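PDB 3VA7: KLLA0E08119p from Kluyveromyces lactis, which probably catalyses the biotin- and ATP-dependent carboxylation of urea to urea-1-carboxylate, this chain being the urea carboxylase part of a larger enzyme. Local coordinates for residues R841-R846 against S889-F894; K837-Q842 against L849-E854; V667-H672 against K819-I824; G497-G502 against E882-V887. All blocks are in the same frame, centred on the assembly; numbering follows the deposited sequence.

Contact 1 (R841-R846 against S889-F894). With NA (sodium ion), chain K.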
loop_
_atom_site.group_PDB
_atom_site.type_symbol
_atom_site.label_atom_id
_atom_site.label_comp_id
_atom_site.label_asym_id
_atom_site.label_seq_id
_atom_site.Cartn_x
_atom_site.Cartn_y
_atom_site.Cartn_z
ATOM N N ARG A 841 -32.884 -13.692 -3.116
ATOM C CA ARG A 841 -32.901 -12.762 -4.246
ATOM C C ARG A 841 -31.736 -13.001 -5.203
ATOM O O ARG A 841 -30.593 -13.292 -4.803
ATOM C CB ARG A 841 -32.948 -11.287 -3.827
ATOM C CG ARG A 841 -33.779 -11.018 -2.630
ATOM C CD ARG A 841 -33.723 -9.580 -2.127
ATOM N NE ARG A 841 -34.815 -8.885 -2.745
ATOM C CZ ARG A 841 -35.876 -8.502 -2.085
ATOM N NH1 ARG A 841 -35.952 -8.735 -0.784
ATOM N NH2 ARG A 841 -36.846 -7.883 -2.732
ATOM N N GLN A 842 -32.078 -12.945 -6.476
ATOM C CA GLN A 842 -31.110 -13.086 -7.482
ATOM C C GLN A 842 -30.259 -11.821 -7.443
ATOM O O GLN A 842 -30.797 -10.720 -7.493
ATOM C CB GLN A 842 -31.856 -13.148 -8.807
ATOM C CG GLN A 842 -30.965 -13.038 -10.027
ATOM C CD GLN A 842 -31.767 -13.214 -11.301
ATOM O OE1 GLN A 842 -31.580 -14.182 -12.055
ATOM N NE2 GLN A 842 -32.689 -12.287 -11.533
ATOM N N ALA A 843 -28.944 -11.964 -7.405
ATOM C CA ALA A 843 -28.070 -10.795 -7.266
ATOM C C ALA A 843 -26.855 -10.899 -8.154
ATOM O O ALA A 843 -25.723 -11.028 -7.675
ATOM C CB ALA A 843 -27.650 -10.611 -5.786
ATOM N N GLY A 844 -27.095 -10.853 -9.443
ATOM C CA GLY A 844 -26.032 -11.023 -10.400
ATOM C C GLY A 844 -25.908 -12.446 -10.898
ATOM O O GLY A 844 -26.294 -13.393 -10.262
ATOM N N ASP A 845 -25.431 -12.548 -12.107
ATOM C CA ASP A 845 -24.881 -13.738 -12.737
ATOM C C ASP A 845 -24.176 -14.742 -11.707
ATOM O O ASP A 845 -24.097 -15.945 -11.937
ATOM C CB ASP A 845 -23.885 -13.066 -13.741
ATOM C CG ASP A 845 -23.291 -14.006 -14.681
ATOM O OD1 ASP A 845 -23.667 -13.957 -15.839
ATOM O OD2 ASP A 845 -22.397 -14.825 -14.332
ATOM N N ARG A 846 -23.619 -14.213 -10.606
ATOM C CA ARG A 846 -22.659 -14.948 -9.747
ATOM C C ARG A 846 -23.098 -15.141 -8.286
ATOM O O ARG A 846 -22.334 -15.681 -7.468
ATOM C CB ARG A 846 -21.298 -14.227 -9.683
ATOM C CG ARG A 846 -20.340 -14.528 -10.820
ATOM C CD ARG A 846 -19.141 -13.650 -10.806
ATOM N NE ARG A 846 -19.518 -12.282 -11.156
ATOM C CZ ARG A 846 -18.657 -11.261 -11.237
ATOM N NH1 ARG A 846 -17.355 -11.454 -11.001
ATOM N NH2 ARG A 846 -19.095 -10.068 -11.613
ATOM N N SER A 889 -28.337 -10.864 6.424
ATOM C CA SER A 889 -28.282 -11.486 5.139
ATOM C C SER A 889 -26.897 -12.085 4.942
ATOM O O SER A 889 -25.974 -11.874 5.763
ATOM C CB SER A 889 -28.544 -10.442 4.072
ATOM O OG SER A 889 -27.333 -9.696 3.959
ATOM N N VAL A 890 -26.742 -12.843 3.857
ATOM C CA VAL A 890 -25.418 -13.337 3.488
ATOM C C VAL A 890 -25.439 -13.474 2.015
ATOM O O VAL A 890 -26.452 -13.872 1.406
ATOM C CB VAL A 890 -25.037 -14.736 4.160
ATOM C CG1 VAL A 890 -26.194 -15.790 3.973
ATOM C CG2 VAL A 890 -23.681 -15.292 3.626
ATOM N N LEU A 891 -24.340 -13.125 1.398
ATOM C CA LEU A 891 -24.346 -13.194 -0.036
ATOM C C LEU A 891 -23.508 -14.407 -0.421
ATOM O O LEU A 891 -22.409 -14.595 0.090
ATOM C CB LEU A 891 -23.807 -11.893 -0.610
ATOM C CG LEU A 891 -23.659 -11.882 -2.110
ATOM C CD1 LEU A 891 -25.022 -11.714 -2.776
ATOM C CD2 LEU A 891 -22.669 -10.825 -2.508
ATOM N N ILE A 892 -24.050 -15.218 -1.313
ATOM C CA ILE A 892 -23.436 -16.444 -1.692
ATOM C C ILE A 892 -22.992 -16.380 -3.131
ATOM O O ILE A 892 -23.839 -16.228 -4.041
ATOM C CB ILE A 892 -24.459 -17.549 -1.528
ATOM C CG1 ILE A 892 -24.580 -17.855 -0.052
ATOM C CG2 ILE A 892 -23.997 -18.825 -2.235
ATOM C CD1 ILE A 892 -25.879 -18.048 0.357
ATOM N N GLU A 893 -21.678 -16.476 -3.340
ATOM C CA GLU A 893 -21.140 -16.402 -4.687
ATOM C C GLU A 893 -20.924 -17.791 -5.180
ATOM O O GLU A 893 -20.363 -18.649 -4.437
ATOM C CB GLU A 893 -19.828 -15.608 -4.791
ATOM C CG GLU A 893 -19.387 -15.336 -6.247
ATOM C CD GLU A 893 -17.981 -14.700 -6.392
ATOM O OE1 GLU A 893 -17.395 -14.253 -5.398
ATOM O OE2 GLU A 893 -17.429 -14.666 -7.521
ATOM N N PHE A 894 -21.351 -18.039 -6.422
ATOM C CA PHE A 894 -21.104 -19.353 -7.002
ATOM C C PHE A 894 -20.403 -19.350 -8.346
ATOM O O PHE A 894 -20.310 -18.333 -9.065
ATOM C CB PHE A 894 -22.383 -20.199 -7.062
ATOM C CG PHE A 894 -23.542 -19.552 -7.850
ATOM C CD1 PHE A 894 -23.923 -20.062 -9.108
ATOM C CD2 PHE A 894 -24.267 -18.458 -7.310
ATOM C CE1 PHE A 894 -24.996 -19.493 -9.824
ATOM C CE2 PHE A 894 -25.340 -17.854 -8.012
ATOM C CZ PHE A 894 -25.702 -18.369 -9.277
HETATM NA NA NA K . -20.823 -16.095 -14.674
HETATM O O HOH W 1 -21.545 -17.854 -12.031
HETATM O O HOH W 2 -15.753 -13.507 -9.275
HETATM O O HOH W 3 -18.222 -17.073 -13.720
#
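Arg846 and Phe894 are joined by the single direct hydrogen bond of this contact: Phe894 N donates to Arg846 O at 2.8 Å, its N-H...O angle 158°. The same oxygen receives a CA-H...O contact from Glu893 CA at 3.1 Å. A water donates to two carbonyls, Asp845 O and Phe894 O. In fold terms, 843-846 is the turn of the hairpin between strands 838-842 and 847-852 of the carboxyltransferase domain, brought against the end of strand 889-894, a neighbour of 847-852 in the antiparallel sheet. Set by a chi1 of 57°, the Phe894 ring packs obliquely against the Arg846 peptide, CE2 lying 3.5 Å from Arg846 C. With an alanine in place of Phe894, that peptide would probably lose this packing and a gap would open toward helix 901-912. Small Ala843 and Leu891 supply the apolar pair, CB to CD1 at 4.1 Å. Among charged groups, Arg846 and Glu893 run side by side, bridged by a water between NH1 and OE2, while Asp845 OD2 binds the sodium ion with Glu764.

Contact 2 (K837-Q842 against L849-E854)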
loop_
_atom_site.group_PDB
_atom_site.type_symbol
_atom_site.label_atom_id
_atom_site.label_comp_id
_atom_site.label_asym_id
_atom_site.label_seq_id
_atom_site.Cartn_x
_atom_site.Cartn_y
_atom_site.Cartn_z
ATOM N N LYS A 837 -38.488 -15.826 8.408
ATOM C CA LYS A 837 -38.693 -15.927 7.012
ATOM C C LYS A 837 -37.362 -15.696 6.280
ATOM O O LYS A 837 -36.443 -15.039 6.786
ATOM C CB LYS A 837 -39.840 -14.981 6.622
ATOM C CG LYS A 837 -39.592 -13.959 5.566
ATOM C CD LYS A 837 -40.531 -12.801 5.810
ATOM C CE LYS A 837 -40.452 -11.787 4.723
ATOM N NZ LYS A 837 -41.453 -12.226 3.749
ATOM N N VAL A 838 -37.266 -16.335 5.125
ATOM C CA VAL A 838 -36.104 -16.315 4.329
ATOM C C VAL A 838 -36.534 -15.877 2.965
ATOM O O VAL A 838 -37.538 -16.383 2.412
ATOM C CB VAL A 838 -35.466 -17.663 4.244
ATOM C CG1 VAL A 838 -34.101 -17.519 3.557
ATOM C CG2 VAL A 838 -35.302 -18.297 5.674
ATOM N N THR A 839 -35.799 -14.884 2.448
ATOM C CA THR A 839 -36.019 -14.359 1.114
ATOM C C THR A 839 -34.740 -14.497 0.316
ATOM O O THR A 839 -33.703 -14.014 0.728
ATOM C CB THR A 839 -36.469 -12.924 1.181
ATOM O OG1 THR A 839 -37.511 -12.858 2.159
ATOM C CG2 THR A 839 -36.999 -12.429 -0.182
ATOM N N TYR A 840 -34.853 -15.181 -0.815
ATOM C CA TYR A 840 -33.767 -15.472 -1.697
ATOM C C TYR A 840 -33.897 -14.549 -2.908
ATOM O O TYR A 840 -34.926 -14.585 -3.620
ATOM C CB TYR A 840 -33.831 -16.947 -2.103
ATOM C CG TYR A 840 -33.619 -17.924 -0.940
ATOM C CD1 TYR A 840 -34.704 -18.458 -0.202
ATOM C CD2 TYR A 840 -32.334 -18.315 -0.579
ATOM C CE1 TYR A 840 -34.480 -19.352 0.861
ATOM C CE2 TYR A 840 -32.113 -19.227 0.456
ATOM C CZ TYR A 840 -33.182 -19.733 1.186
ATOM O OH TYR A 840 -32.881 -20.625 2.233
ATOM N N ARG A 841 -32.884 -13.692 -3.116
ATOM C CA ARG A 841 -32.901 -12.762 -4.246
ATOM C C ARG A 841 -31.736 -13.001 -5.203
ATOM O O ARG A 841 -30.593 -13.292 -4.803
ATOM C CB ARG A 841 -32.948 -11.287 -3.827
ATOM C CG ARG A 841 -33.779 -11.018 -2.630
ATOM C CD ARG A 841 -33.723 -9.580 -2.127
ATOM N NE ARG A 841 -34.815 -8.885 -2.745
ATOM C CZ ARG A 841 -35.876 -8.502 -2.085
ATOM N NH1 ARG A 841 -35.952 -8.735 -0.784
ATOM N NH2 ARG A 841 -36.846 -7.883 -2.732
ATOM N N GLN A 842 -32.078 -12.945 -6.476
ATOM C CA GLN A 842 -31.110 -13.086 -7.482
ATOM C C GLN A 842 -30.259 -11.821 -7.443
ATOM O O GLN A 842 -30.797 -10.720 -7.493
ATOM C CB GLN A 842 -31.856 -13.148 -8.807
ATOM C CG GLN A 842 -30.965 -13.038 -10.027
ATOM C CD GLN A 842 -31.767 -13.214 -11.301
ATOM O OE1 GLN A 842 -31.580 -14.182 -12.055
ATOM N NE2 GLN A 842 -32.689 -12.287 -11.533
ATOM N N LEU A 849 -28.496 -13.625 -3.031
ATOM C CA LEU A 849 -28.547 -12.979 -1.754
ATOM C C LEU A 849 -29.608 -13.639 -0.853
ATOM O O LEU A 849 -30.779 -13.700 -1.244
ATOM C CB LEU A 849 -28.863 -11.502 -2.000
ATOM C CG LEU A 849 -28.938 -10.571 -0.768
ATOM C CD1 LEU A 849 -27.578 -10.370 -0.130
ATOM C CD2 LEU A 849 -29.580 -9.209 -1.123
ATOM N N VAL A 850 -29.225 -14.096 0.340
ATOM C CA VAL A 850 -30.187 -14.704 1.305
ATOM C C VAL A 850 -30.521 -13.665 2.373
ATOM O O VAL A 850 -29.627 -13.194 3.101
ATOM C CB VAL A 850 -29.563 -15.963 2.039
ATOM C CG1 VAL A 850 -30.512 -16.596 2.985
ATOM C CG2 VAL A 850 -29.118 -16.998 1.076
ATOM N N GLU A 851 -31.782 -13.297 2.493
ATOM C CA GLU A 851 -32.178 -12.286 3.484
ATOM C C GLU A 851 -33.076 -12.804 4.618
ATOM O O GLU A 851 -34.168 -13.296 4.388
ATOM C CB GLU A 851 -32.902 -11.137 2.784
ATOM C CG GLU A 851 -32.025 -10.337 1.880
ATOM C CD GLU A 851 -32.835 -9.266 1.221
ATOM O OE1 GLU A 851 -34.078 -9.414 1.172
ATOM O OE2 GLU A 851 -32.239 -8.284 0.754
ATOM N N TYR A 852 -32.628 -12.671 5.842
ATOM C CA TYR A 852 -33.468 -13.068 6.971
ATOM C C TYR A 852 -34.430 -12.010 7.541
ATOM O O TYR A 852 -34.112 -10.816 7.640
ATOM C CB TYR A 852 -32.601 -13.624 8.102
ATOM C CG TYR A 852 -31.937 -14.940 7.770
ATOM C CD1 TYR A 852 -32.690 -16.070 7.337
ATOM C CD2 TYR A 852 -30.589 -15.075 7.885
ATOM C CE1 TYR A 852 -32.069 -17.284 7.071
ATOM C CE2 TYR A 852 -29.973 -16.282 7.616
ATOM C CZ TYR A 852 -30.702 -17.371 7.213
ATOM O OH TYR A 852 -30.008 -18.525 6.934
ATOM N N GLY A 853 -35.598 -12.488 7.936
ATOM C CA GLY A 853 -36.516 -11.756 8.765
ATOM C C GLY A 853 -37.332 -10.791 7.964
ATOM O O GLY A 853 -37.256 -10.789 6.740
ATOM N N GLU A 854 -38.122 -9.991 8.675
ATOM C CA GLU A 854 -38.644 -8.746 8.153
ATOM C C GLU A 854 -37.491 -7.708 8.181
ATOM O O GLU A 854 -36.375 -8.010 8.653
ATOM C CB GLU A 854 -39.870 -8.294 8.977
ATOM C CG GLU A 854 -41.004 -9.361 9.100
ATOM C CD GLU A 854 -41.830 -9.535 7.814
ATOM O OE1 GLU A 854 -41.792 -8.628 6.953
ATOM O OE2 GLU A 854 -42.513 -10.585 7.652
HETATM O O HOH W 4 -36.627 -12.333 4.344
#
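Arg841 and Glu851 cross at a slant on one face of the hairpin formed by strands 838-842 and 847-852, in the subdomain C and D part of the carboxyltransferase domain, and their ends meet in a salt bridge. Arg841 NH1 donates to Glu851 OE1 at 2.8 Å, on the syn side of the carboxylate; the oxygen lies at the guanidinium edge, though the two planes are turned 57° apart. A bend at chi3 (93°) swings NE and the guanidinium round so that NH1 meets Glu851 OE1. Thr839 shares this face, where a water donates to Glu851 O and Gly853 O.

On the opposite face valine and tyrosine side chains pack together. Branched Val838 suits the strand and places CG2 at the edge of the Tyr852 ring, 3.7 Å from CE1, the two side chains pointing the same way. Its CG1 meets Val850 CG1, and Val850 CG2 lies 3.8 Å from Tyr840 CE2. Tyr852 OH goes on to Glu912.

Beneath both faces run five backbone bonds, among them the nearly straight Arg841 N to Leu849 O (176°). Arg841 also bonds Pro671 O and forms a salt bridge with Asp676, so an alanine here would probably leave the buried Glu851 carboxylate without its cationic mate and that loop carbonyl without its donor. One arginine between two acids partly offsets their charge and would be expected to help keep Glu851 ionised.

Contact 3 (V667-H672 against K819-I824)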
loop_
_atom_site.group_PDB
_atom_site.type_symbol
_atom_site.label_atom_id
_atom_site.label_comp_id
_atom_site.label_asym_id
_atom_site.label_seq_id
_atom_site.Cartn_x
_atom_site.Cartn_y
_atom_site.Cartn_z
ATOM N N VAL A 667 -28.043 -6.745 -17.889
ATOM C CA VAL A 667 -27.997 -6.937 -16.456
ATOM C C VAL A 667 -28.961 -8.053 -16.088
ATOM O O VAL A 667 -29.886 -8.331 -16.842
ATOM C CB VAL A 667 -28.499 -5.682 -15.673
ATOM C CG1 VAL A 667 -27.673 -4.408 -15.980
ATOM C CG2 VAL A 667 -30.001 -5.457 -15.884
ATOM N N THR A 668 -28.760 -8.671 -14.919
ATOM C CA THR A 668 -29.753 -9.537 -14.317
ATOM C C THR A 668 -30.554 -8.696 -13.338
ATOM O O THR A 668 -29.981 -7.950 -12.571
ATOM C CB THR A 668 -29.132 -10.767 -13.645
ATOM O OG1 THR A 668 -28.329 -10.376 -12.534
ATOM C CG2 THR A 668 -28.247 -11.526 -14.607
ATOM N N CYS A 669 -31.876 -8.782 -13.404
ATOM C CA CYS A 669 -32.761 -8.090 -12.482
ATOM C C CYS A 669 -32.512 -8.580 -11.054
ATOM O O CYS A 669 -32.284 -9.766 -10.866
ATOM C CB CYS A 669 -34.230 -8.351 -12.861
ATOM S SG CYS A 669 -34.633 -8.029 -14.593
ATOM N N GLY A 670 -32.566 -7.679 -10.061
ATOM C CA GLY A 670 -32.241 -7.996 -8.638
ATOM C C GLY A 670 -30.958 -7.419 -8.027
ATOM O O GLY A 670 -29.993 -7.225 -8.737
ATOM N N PRO A 671 -30.883 -7.277 -6.694
ATOM C CA PRO A 671 -31.782 -7.893 -5.738
ATOM C C PRO A 671 -33.045 -7.154 -5.492
ATOM O O PRO A 671 -34.073 -7.780 -5.218
ATOM C CB PRO A 671 -30.982 -7.922 -4.447
ATOM C CG PRO A 671 -29.781 -7.208 -4.681
ATOM C CD PRO A 671 -29.554 -7.061 -6.121
ATOM N N HIS A 672 -33.011 -5.834 -5.572
ATOM C CA HIS A 672 -34.141 -5.085 -5.020
ATOM C C HIS A 672 -35.129 -4.473 -6.038
ATOM O O HIS A 672 -36.021 -3.741 -5.667
ATOM C CB HIS A 672 -33.661 -4.115 -3.949
ATOM C CG HIS A 672 -32.801 -4.760 -2.909
ATOM N ND1 HIS A 672 -33.287 -5.686 -2.013
ATOM C CD2 HIS A 672 -31.475 -4.632 -2.632
ATOM C CE1 HIS A 672 -32.306 -6.110 -1.235
ATOM N NE2 HIS A 672 -31.195 -5.491 -1.594
ATOM N N LYS A 819 -39.249 -8.235 -20.811
ATOM C CA LYS A 819 -39.554 -7.339 -19.690
ATOM C C LYS A 819 -38.712 -7.747 -18.456
ATOM O O LYS A 819 -38.356 -8.901 -18.273
ATOM C CB LYS A 819 -41.044 -7.449 -19.379
ATOM C CG LYS A 819 -41.518 -6.687 -18.160
ATOM C CD LYS A 819 -43.045 -6.674 -18.075
ATOM C CE LYS A 819 -43.568 -5.373 -17.428
ATOM N NZ LYS A 819 -43.699 -5.455 -15.942
ATOM N N TYR A 820 -38.403 -6.804 -17.588
ATOM C CA TYR A 820 -37.690 -7.154 -16.359
ATOM C C TYR A 820 -38.473 -8.253 -15.667
ATOM O O TYR A 820 -39.703 -8.283 -15.731
ATOM C CB TYR A 820 -37.543 -5.940 -15.422
ATOM C CG TYR A 820 -38.850 -5.366 -15.021
ATOM C CD1 TYR A 820 -39.561 -5.887 -13.948
ATOM C CD2 TYR A 820 -39.386 -4.279 -15.712
ATOM C CE1 TYR A 820 -40.821 -5.328 -13.557
ATOM C CE2 TYR A 820 -40.627 -3.709 -15.348
ATOM C CZ TYR A 820 -41.328 -4.239 -14.272
ATOM O OH TYR A 820 -42.541 -3.682 -13.948
ATOM N N GLU A 821 -37.758 -9.138 -14.995
ATOM C CA GLU A 821 -38.397 -10.184 -14.271
ATOM C C GLU A 821 -38.299 -9.912 -12.760
ATOM O O GLU A 821 -37.612 -8.974 -12.329
ATOM C CB GLU A 821 -37.771 -11.506 -14.656
ATOM C CG GLU A 821 -36.376 -11.681 -14.132
ATOM C CD GLU A 821 -35.702 -12.945 -14.629
ATOM O OE1 GLU A 821 -34.476 -13.064 -14.398
ATOM O OE2 GLU A 821 -36.381 -13.814 -15.266
ATOM N N ASN A 822 -38.981 -10.746 -11.968
ATOM C CA ASN A 822 -38.995 -10.669 -10.522
ATOM C C ASN A 822 -37.709 -11.205 -9.892
ATOM O O ASN A 822 -37.358 -12.346 -10.109
ATOM C CB ASN A 822 -40.175 -11.482 -10.044
ATOM C CG ASN A 822 -40.430 -11.314 -8.603
ATOM O OD1 ASN A 822 -39.508 -11.298 -7.803
ATOM N ND2 ASN A 822 -41.684 -11.183 -8.248
ATOM N N PRO A 823 -37.002 -10.395 -9.087
ATOM C CA PRO A 823 -35.720 -10.876 -8.567
ATOM C C PRO A 823 -35.875 -11.854 -7.412
ATOM O O PRO A 823 -34.877 -12.490 -6.975
ATOM C CB PRO A 823 -35.060 -9.613 -8.051
ATOM C CG PRO A 823 -36.198 -8.670 -7.719
ATOM C CD PRO A 823 -37.378 -9.064 -8.569
ATOM N N ILE A 824 -37.095 -11.952 -6.882
ATOM C CA ILE A 824 -37.346 -12.827 -5.727
ATOM C C ILE A 824 -37.507 -14.283 -6.149
ATOM O O ILE A 824 -38.489 -14.661 -6.750
ATOM C CB ILE A 824 -38.538 -12.354 -4.873
ATOM C CG1 ILE A 824 -38.234 -10.967 -4.345
ATOM C CG2 ILE A 824 -38.815 -13.356 -3.713
ATOM C CD1 ILE A 824 -39.494 -10.228 -3.977
HETATM O O HOH W 5 -32.789 -11.038 -15.116
#
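Cys669 SG accepts a hydrogen bond from Glu821 N, 3.3 Å away with an N-H...S angle of 156°. Cys669 ends strand 662-669 of the carboxyltransferase domain (subdomain A and B), which runs into a loop containing cis-Pro671; this loop packs against the one leading to strand 824-828. With chi1 at -51° the sulfur sits beside its own backbone N and reaches across to Tyr820, whose CB is 3.7 Å away. Gly670 faces the Pro823 ring, its CA 3.3 Å from Pro823 CB; a CB there would run into Pro823 CB, and the positive phi of Gly670 is one that glycine adopts readily. Pro823 CG rests near Pro671 O, which accepts from Arg841 NE.

Glu821 adds a water-mediated link: the water donates to OE1 and accepts from Cys669 N. In the next shell, Gln842 NE2 bonds Cys669 O and, weakly, Glu821 OE1, bridging the end of strand 662-669 and the 819-824 loop. An Asx turn surrounds Pro823: Asn822 OD1 receives Ile824 N at 2.7 Å, in the carbonyl plane of the amide.

Contact 4 (G497-G502 against E882-V887); sequences GYWRIG and EMSQGV
Arg500 and Ser884 bring the two backbones within 4.2 Å, CA to CA, where a turn with helical backbone angles at 499-501 meets strand 880-885, an outermost strand of the antiparallel sheet to which the hairpin 838-852 also belongs. The carboxylate of Glu882 reaches over this turn from the strand. Its chain is fully extended, CG lying anti to the backbone N (chi1 173°), so a long acidic side chain is what brings the charge to the turn's N-H groups.

Glu882 OE1 takes two donors from opposite faces of the carboxylate plane: Arg500 N at 2.9 Å with an angle of 166°, and Arg500 NH1 at 3.0 Å, the latter a salt bridge. One residue thus grips the oxygen through both its backbone and its side chain. Glu882 OE2 receives Trp499 N in a weak bond. The two long side chains cross at about a right angle, and Arg500 NH1 also donates to Gly497 O at 2.7 Å, tying the guanidinium to its own loop; the backbone angles of Gly497 suit glycine.

Ser884 is small enough to let the turn close in, its OG packing 3.3 Å from Arg500 CB. Trp499 turns its indole away, and its NE1 bonds the carbonyl of Tyr731, a residue of the biotin pocket. Past the serine, one water donates to Arg500 O at 3.0 Å and to Gln885 O at 2.7 Å.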
loop_
_atom_site.group_PDB
_atom_site.type_symbol
_atom_site.label_atom_id
_atom_site.label_comp_id
_atom_site.label_asym_id
_atom_site.label_seq_id
_atom_site.Cartn_x
_atom_site.Cartn_y
_atom_site.Cartn_z
ATOM N N GLY A 497 -10.999 -13.735 -3.318
ATOM C CA GLY A 497 -10.890 -14.530 -2.112
ATOM C C GLY A 497 -11.380 -13.826 -0.862
ATOM O O GLY A 497 -11.485 -14.450 0.190
ATOM N N TYR A 498 -11.676 -12.520 -0.979
ATOM C CA TYR A 498 -11.798 -11.655 0.190
ATOM C C TYR A 498 -12.904 -10.624 0.119
ATOM O O TYR A 498 -12.897 -9.676 0.872
ATOM C CB TYR A 498 -10.481 -10.954 0.482
ATOM C CG TYR A 498 -9.261 -11.823 0.607
ATOM C CD1 TYR A 498 -8.893 -12.395 1.816
ATOM C CD2 TYR A 498 -8.434 -12.030 -0.472
ATOM C CE1 TYR A 498 -7.693 -13.170 1.960
ATOM C CE2 TYR A 498 -7.258 -12.801 -0.363
ATOM C CZ TYR A 498 -6.894 -13.356 0.849
ATOM O OH TYR A 498 -5.727 -14.116 0.902
ATOM N N TRP A 499 -13.892 -10.806 -0.729
ATOM C CA TRP A 499 -15.026 -9.880 -0.756
ATOM C C TRP A 499 -15.797 -9.767 0.586
ATOM O O TRP A 499 -16.372 -8.692 0.878
ATOM C CB TRP A 499 -15.967 -10.286 -1.887
ATOM C CG TRP A 499 -17.016 -9.369 -2.308
ATOM C CD1 TRP A 499 -18.357 -9.591 -2.244
ATOM C CD2 TRP A 499 -16.841 -8.082 -2.922
ATOM N NE1 TRP A 499 -19.063 -8.478 -2.741
ATOM C CE2 TRP A 499 -18.149 -7.543 -3.164
ATOM C CE3 TRP A 499 -15.700 -7.302 -3.279
ATOM C CZ2 TRP A 499 -18.345 -6.293 -3.756
ATOM C CZ3 TRP A 499 -15.900 -6.021 -3.863
ATOM C CH2 TRP A 499 -17.219 -5.547 -4.111
ATOM N N ARG A 500 -15.836 -10.853 1.385
ATOM C CA ARG A 500 -16.542 -10.855 2.710
ATOM C C ARG A 500 -15.862 -9.893 3.694
ATOM O O ARG A 500 -16.474 -9.454 4.699
ATOM C CB ARG A 500 -16.639 -12.269 3.323
ATOM C CG ARG A 500 -15.290 -12.850 3.653
ATOM C CD ARG A 500 -15.316 -14.336 4.042
ATOM N NE ARG A 500 -13.979 -14.700 4.511
ATOM C CZ ARG A 500 -12.905 -14.861 3.732
ATOM N NH1 ARG A 500 -12.991 -14.735 2.424
ATOM N NH2 ARG A 500 -11.731 -15.130 4.282
ATOM N N ILE A 501 -14.603 -9.600 3.391
ATOM C CA ILE A 501 -13.839 -8.647 4.142
ATOM C C ILE A 501 -13.945 -7.241 3.530
ATOM O O ILE A 501 -13.691 -6.217 4.191
ATOM C CB ILE A 501 -12.324 -9.049 4.148
ATOM C CG1 ILE A 501 -12.147 -10.551 4.369
ATOM C CG2 ILE A 501 -11.545 -8.237 5.138
ATOM C CD1 ILE A 501 -12.656 -11.060 5.682
ATOM N N GLY A 502 -14.240 -7.172 2.246
ATOM C CA GLY A 502 -14.291 -5.851 1.633
ATOM C C GLY A 502 -12.957 -5.510 1.034
ATOM O O GLY A 502 -12.582 -4.357 0.984
ATOM N N GLU A 882 -17.762 -18.099 -2.156
ATOM C CA GLU A 882 -17.533 -17.239 -1.004
ATOM C C GLU A 882 -18.888 -16.799 -0.419
ATOM O O GLU A 882 -19.818 -16.464 -1.142
ATOM C CB GLU A 882 -16.644 -16.049 -1.388
ATOM C CG GLU A 882 -16.526 -15.049 -0.295
ATOM C CD GLU A 882 -15.475 -13.956 -0.516
ATOM O OE1 GLU A 882 -14.926 -13.500 0.499
ATOM O OE2 GLU A 882 -15.239 -13.521 -1.657
ATOM N N MET A 883 -19.014 -16.883 0.897
ATOM C CA MET A 883 -20.231 -16.428 1.555
ATOM C C MET A 883 -19.868 -15.222 2.382
ATOM O O MET A 883 -18.956 -15.294 3.238
ATOM C CB MET A 883 -20.824 -17.540 2.418
ATOM C CG MET A 883 -20.955 -18.783 1.641
ATOM S SD MET A 883 -21.259 -20.300 2.556
ATOM C CE MET A 883 -22.963 -20.000 2.901
ATOM N N SER A 884 -20.593 -14.135 2.139
ATOM C CA SER A 884 -20.288 -12.840 2.737
ATOM C C SER A 884 -21.328 -12.332 3.725
ATOM O O SER A 884 -22.406 -11.971 3.306
ATOM C CB SER A 884 -20.122 -11.856 1.603
ATOM O OG SER A 884 -18.953 -12.224 0.928
ATOM N N GLN A 885 -21.002 -12.307 5.025
ATOM C CA GLN A 885 -21.933 -11.826 6.086
ATOM C C GLN A 885 -22.313 -10.330 6.070
ATOM O O GLN A 885 -21.420 -9.442 6.090
ATOM C CB GLN A 885 -21.366 -12.098 7.475
ATOM C CG GLN A 885 -22.150 -13.062 8.166
ATOM C CD GLN A 885 -22.073 -13.044 9.669
ATOM O OE1 GLN A 885 -23.020 -12.615 10.337
ATOM N NE2 GLN A 885 -21.005 -13.631 10.215
ATOM N N GLY A 886 -23.627 -10.077 6.070
ATOM C CA GLY A 886 -24.153 -8.759 6.360
ATOM C C GLY A 886 -25.007 -8.758 7.631
ATOM O O GLY A 886 -24.992 -9.706 8.403
ATOM N N VAL A 887 -25.805 -7.723 7.828
ATOM C CA VAL A 887 -26.485 -7.559 9.091
ATOM C C VAL A 887 -27.566 -8.609 9.315
ATOM O O VAL A 887 -27.685 -9.153 10.419
ATOM C CB VAL A 887 -27.051 -6.138 9.230
ATOM C CG1 VAL A 887 -28.148 -6.096 10.333
ATOM C CG2 VAL A 887 -25.870 -5.138 9.463
HETATM O O HOH W 6 -18.798 -9.914 6.497
#

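From the N terminus, 497-502 comes first and waits for its partner until 882-887, so contact 4 closes the longest loop, 379 residues between its segments. Within that span contact 3 closes a loop of 146 residues, from the end of strand 662-669 to the approach to strand 824-828, and contact 2 then closes the tight 838-852 hairpin. Contact 1 starts from the same stretch as contact 2 but ends at 889-894, past 882-887, so it crosses contact 4. Contacts 1, 2 and 4 all reach one antiparallel sheet; Gln842 and Arg841 tie it to contact 3, and contact 4 joins its edge to the distant 497-502 loop.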